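Local coordinates for protein MIPZ (Caulobacter crescentus, PDB 2XJ9) that is a P-loop ATPase that dimerises with bound nucleotide, binds the nucleoid and inhibits cell division, probably so positioning the division plane, at residues M179-T191 against R209-R221. The protein carries 1 engineered substitution. Sequence-based numbering, arbitrary orientation.
Sequences MDWVVLRNRLATT and RVGFRIGPGLRDR. With AGS (phosphothiophosphoric acid-adenylate ester), chain D.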
# COMPACT_ATOMS: atom_id res chain seq x y z
N MET A 179 18.32 -19.06 1.09
CA MET A 179 17.77 -17.72 1.24
C MET A 179 17.23 -17.50 2.64
O MET A 179 16.42 -18.29 3.13
CB MET A 179 16.64 -17.52 0.24
CG MET A 179 16.71 -16.25 -0.53
SD MET A 179 15.43 -16.31 -1.77
CE MET A 179 14.00 -16.28 -0.70
N ASP A 180 17.67 -16.43 3.30
CA ASP A 180 17.07 -16.01 4.56
C ASP A 180 15.76 -15.22 4.28
O ASP A 180 15.71 -14.38 3.37
CB ASP A 180 18.09 -15.18 5.36
CG ASP A 180 17.79 -15.14 6.86
OD1 ASP A 180 18.50 -14.38 7.56
OD2 ASP A 180 16.87 -15.86 7.32
N TRP A 181 14.70 -15.52 5.04
CA TRP A 181 13.46 -14.79 4.85
C TRP A 181 12.96 -14.23 6.17
O TRP A 181 12.65 -14.98 7.10
CB TRP A 181 12.40 -15.69 4.21
CG TRP A 181 11.15 -14.93 3.88
CD1 TRP A 181 10.99 -13.58 3.85
CD2 TRP A 181 9.86 -15.49 3.56
NE1 TRP A 181 9.69 -13.25 3.52
CE2 TRP A 181 8.98 -14.41 3.34
CE3 TRP A 181 9.37 -16.80 3.43
CZ2 TRP A 181 7.66 -14.60 3.00
CZ3 TRP A 181 8.05 -16.98 3.09
CH2 TRP A 181 7.21 -15.89 2.88
N VAL A 182 12.88 -12.90 6.27
CA VAL A 182 12.45 -12.25 7.51
C VAL A 182 11.18 -11.43 7.38
O VAL A 182 11.14 -10.48 6.61
CB VAL A 182 13.53 -11.30 8.02
CG1 VAL A 182 12.98 -10.44 9.11
CG2 VAL A 182 14.72 -12.08 8.51
N VAL A 183 10.15 -11.78 8.13
CA VAL A 183 8.92 -11.00 8.16
C VAL A 183 8.87 -10.09 9.39
O VAL A 183 8.80 -10.59 10.51
CB VAL A 183 7.69 -11.90 8.29
CG1 VAL A 183 6.49 -11.06 8.55
CG2 VAL A 183 7.50 -12.72 7.05
N LEU A 184 8.90 -8.77 9.22
CA LEU A 184 8.77 -7.91 10.40
C LEU A 184 7.54 -7.04 10.37
O LEU A 184 7.07 -6.67 9.32
CB LEU A 184 10.03 -7.10 10.66
CG LEU A 184 10.71 -6.21 9.63
CD1 LEU A 184 10.63 -6.85 8.31
CD2 LEU A 184 10.05 -4.85 9.63
N ARG A 185 6.99 -6.75 11.54
CA ARG A 185 5.76 -5.97 11.64
C ARG A 185 6.05 -4.48 11.72
O ARG A 185 6.81 -4.03 12.56
CB ARG A 185 4.98 -6.38 12.87
CG ARG A 185 4.47 -7.80 12.88
CD ARG A 185 3.26 -7.78 13.77
NE ARG A 185 3.09 -8.99 14.51
CZ ARG A 185 3.14 -9.25 15.82
NH1 ARG A 185 2.92 -10.51 16.13
NH2 ARG A 185 3.37 -8.37 16.79
N ASN A 186 5.42 -3.72 10.84
CA ASN A 186 5.77 -2.32 10.64
C ASN A 186 4.58 -1.39 10.96
O ASN A 186 3.44 -1.82 11.02
CB ASN A 186 6.26 -2.18 9.20
CG ASN A 186 6.61 -0.76 8.83
OD1 ASN A 186 6.03 -0.18 7.90
ND2 ASN A 186 7.56 -0.20 9.56
N ARG A 187 4.87 -0.11 11.20
CA ARG A 187 3.83 0.85 11.63
C ARG A 187 3.04 0.40 12.85
O ARG A 187 1.83 0.58 12.91
CB ARG A 187 2.87 1.18 10.49
CG ARG A 187 3.42 2.20 9.52
CD ARG A 187 2.52 3.41 9.44
NE ARG A 187 1.68 3.39 8.25
CZ ARG A 187 0.92 4.41 7.88
NH1 ARG A 187 0.19 4.32 6.79
NH2 ARG A 187 0.90 5.52 8.60
N LEU A 188 3.73 -0.17 13.83
CA LEU A 188 3.08 -0.53 15.07
C LEU A 188 2.62 0.72 15.82
O LEU A 188 3.30 1.76 15.82
CB LEU A 188 4.02 -1.36 15.93
CG LEU A 188 4.40 -2.73 15.34
CD1 LEU A 188 5.87 -3.06 15.60
CD2 LEU A 188 3.48 -3.83 15.83
N ALA A 189 1.45 0.62 16.46
CA ALA A 189 0.91 1.70 17.25
C ALA A 189 0.84 1.27 18.71
O ALA A 189 1.43 0.25 19.08
CB ALA A 189 -0.46 2.07 16.75
N THR A 190 0.10 2.04 19.50
CA THR A 190 -0.01 1.89 20.95
C THR A 190 -0.65 0.59 21.50
O THR A 190 0.06 -0.37 21.83
CB THR A 190 -0.79 3.08 21.55
OG1 THR A 190 -1.94 3.38 20.73
CG2 THR A 190 0.11 4.31 21.63
N THR A 191 -1.98 0.59 21.61
CA THR A 191 -2.70 -0.48 22.32
C THR A 191 -2.79 -1.78 21.52
O THR A 191 -2.01 -2.71 21.75
CB THR A 191 -4.14 -0.02 22.74
OG1 THR A 191 -4.38 1.33 22.30
CG2 THR A 191 -4.31 -0.09 24.26
N ARG A 209 5.26 -23.31 8.91
CA ARG A 209 4.79 -23.94 7.68
C ARG A 209 5.58 -23.47 6.46
O ARG A 209 5.77 -24.24 5.52
CB ARG A 209 3.30 -23.65 7.45
CG ARG A 209 2.38 -24.81 7.75
CD ARG A 209 1.87 -24.67 9.16
NE ARG A 209 0.46 -24.77 9.34
CZ ARG A 209 -0.24 -24.84 10.48
NH1 ARG A 209 0.30 -24.87 11.69
NH2 ARG A 209 -1.55 -24.90 10.34
N VAL A 210 6.03 -22.21 6.48
CA VAL A 210 6.51 -21.55 5.26
C VAL A 210 7.99 -21.20 5.29
O VAL A 210 8.58 -20.92 4.25
CB VAL A 210 5.69 -20.27 4.96
CG1 VAL A 210 6.41 -19.39 3.94
CG2 VAL A 210 4.29 -20.63 4.47
N GLY A 211 8.58 -21.22 6.47
CA GLY A 211 10.01 -21.01 6.58
C GLY A 211 10.51 -19.58 6.53
O GLY A 211 11.48 -19.25 5.82
N PHE A 212 9.88 -18.71 7.30
CA PHE A 212 10.50 -17.43 7.59
C PHE A 212 10.67 -17.28 9.09
O PHE A 212 10.15 -18.08 9.87
CB PHE A 212 9.71 -16.26 6.98
CG PHE A 212 8.30 -16.19 7.43
CD1 PHE A 212 7.27 -16.60 6.60
CD2 PHE A 212 7.99 -15.69 8.69
CE1 PHE A 212 5.96 -16.52 7.02
CE2 PHE A 212 6.67 -15.61 9.12
CZ PHE A 212 5.65 -16.02 8.28
N ARG A 213 11.43 -16.27 9.48
CA ARG A 213 11.60 -15.94 10.87
C ARG A 213 11.21 -14.49 11.12
O ARG A 213 11.49 -13.61 10.32
CB ARG A 213 13.04 -16.19 11.30
CG ARG A 213 14.06 -15.62 10.36
CD ARG A 213 15.45 -15.69 10.94
NE ARG A 213 16.38 -14.89 10.14
CZ ARG A 213 16.88 -13.72 10.54
NH1 ARG A 213 16.57 -13.23 11.72
NH2 ARG A 213 17.71 -13.05 9.76
N ILE A 214 10.54 -14.26 12.23
CA ILE A 214 10.03 -12.94 12.52
C ILE A 214 11.12 -12.00 13.03
O ILE A 214 11.93 -12.36 13.88
CB ILE A 214 8.87 -13.01 13.52
CG1 ILE A 214 7.79 -13.93 12.98
CG2 ILE A 214 8.32 -11.63 13.80
CD1 ILE A 214 6.90 -14.49 14.03
N GLY A 215 11.15 -10.79 12.49
CA GLY A 215 12.07 -9.78 12.95
C GLY A 215 11.34 -8.73 13.78
O GLY A 215 10.10 -8.71 13.87
N PRO A 216 12.12 -7.82 14.38
CA PRO A 216 11.64 -6.74 15.25
C PRO A 216 10.89 -5.66 14.46
O PRO A 216 11.36 -5.23 13.39
CB PRO A 216 12.92 -6.14 15.83
CG PRO A 216 14.08 -6.86 15.14
CD PRO A 216 13.52 -7.62 13.99
N GLY A 217 9.75 -5.22 14.99
CA GLY A 217 8.94 -4.22 14.31
C GLY A 217 9.51 -2.81 14.30
O GLY A 217 10.33 -2.45 15.14
N LEU A 218 9.08 -2.00 13.33
CA LEU A 218 9.18 -0.55 13.45
C LEU A 218 7.83 -0.00 13.93
O LEU A 218 6.80 -0.64 13.78
CB LEU A 218 9.53 0.09 12.13
CG LEU A 218 10.80 -0.42 11.44
CD1 LEU A 218 11.18 0.53 10.29
CD2 LEU A 218 11.92 -0.54 12.44
N ARG A 219 7.84 1.17 14.53
CA ARG A 219 6.59 1.73 15.00
C ARG A 219 6.25 2.90 14.12
O ARG A 219 7.12 3.47 13.48
CB ARG A 219 6.72 2.17 16.45
CG ARG A 219 6.97 1.01 17.38
CD ARG A 219 6.62 1.36 18.80
NE ARG A 219 5.47 2.27 18.86
CZ ARG A 219 4.77 2.51 19.97
NH1 ARG A 219 3.74 3.35 19.92
NH2 ARG A 219 5.08 1.91 21.11
N ASP A 220 4.98 3.23 14.07
CA ASP A 220 4.50 4.39 13.32
C ASP A 220 5.23 5.63 13.85
O ASP A 220 5.17 5.93 15.02
CB ASP A 220 2.98 4.48 13.49
CG ASP A 220 2.32 5.36 12.45
OD1 ASP A 220 2.99 5.79 11.50
OD2 ASP A 220 1.10 5.62 12.59
N ARG A 221 5.94 6.34 12.98
CA ARG A 221 6.74 7.46 13.43
C ARG A 221 6.94 8.47 12.34
O ARG A 221 7.54 8.18 11.31
CB ARG A 221 8.10 6.96 13.86
CG ARG A 221 8.10 6.23 15.15
CD ARG A 221 9.38 6.52 15.90
NE ARG A 221 9.29 6.08 17.29
CZ ARG A 221 9.62 4.86 17.69
NH1 ARG A 221 10.06 3.98 16.80
NH2 ARG A 221 9.52 4.53 18.97
PG AGS D . 3.60 0.25 -2.28
S1G AGS D . 2.74 -0.97 -2.60
O2G AGS D . 3.00 1.59 -2.64
O3G AGS D . 5.04 0.18 -2.73
PB AGS D . 5.11 0.23 0.17
O1B AGS D . 5.19 -1.18 0.69
O2B AGS D . 6.18 0.90 -0.65
O3B AGS D . 3.72 0.29 -0.66
PA AGS D . 5.53 2.47 1.88
O1A AGS D . 6.98 2.18 2.24
O2A AGS D . 5.23 3.53 0.89
O3A AGS D . 4.79 1.13 1.45
O5' AGS D . 4.70 2.75 3.21
C5' AGS D . 3.31 3.02 3.13
C4' AGS D . 2.99 4.37 3.78
O4' AGS D . 3.35 4.24 5.13
C3' AGS D . 3.82 5.55 3.29
O3' AGS D . 3.04 6.73 3.40
C2' AGS D . 4.97 5.72 4.26
O2' AGS D . 5.34 7.10 4.31
C1' AGS D . 4.34 5.19 5.53
N9 AGS D . 5.12 4.38 6.49
C8 AGS D . 5.59 3.13 6.29
N7 AGS D . 6.22 2.65 7.40
C5 AGS D . 6.12 3.61 8.33
C6 AGS D . 6.54 3.76 9.71
N6 AGS D . 7.22 2.76 10.31
N1 AGS D . 6.23 4.92 10.34
C2 AGS D . 5.56 5.92 9.75
N3 AGS D . 5.14 5.86 8.49
C4 AGS D . 5.38 4.74 7.75
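The carboxylate of D180 is gripped by R213 with two nitrogens, NH2 to OD1 at 2.7 Å and NE to OD2 at 3.0 Å, the two planes nearly coplanar. These residues stand on two parallel strands of the P-loop NTPase sheet, 180-186 and 213-215, the latter outermost within this chain, joined through helix 194-210 by a beta-alpha-beta crossover. V182 CG2 lies over the centre of the R213 guanidinium, and R213 NH2 also bonds S263 O; a leucine at R213 would probably leave the D180 carboxylate without its charged mate and V182 CG2 without its flat cover. F212 CG, held between its backbone N and carbonyl carbon (chi1 57°), sets the ring with an edge to the face of W181, centroids 4.9 Å apart, and a face to V183 CG2, 3.5 Å from the F212 centroid. Beyond the strands the two segments meet again beside the adenine: D220 N bonds L188 O at 2.8 Å, and R187 CG packs on the base, 3.3 Å from AGS C5. R187 NH1 bonds N134 of the second subunit. The base is read by backbone atoms, R219 O accepting from AGS N6 and R221 N donating to AGS N1 at 3.0 Å.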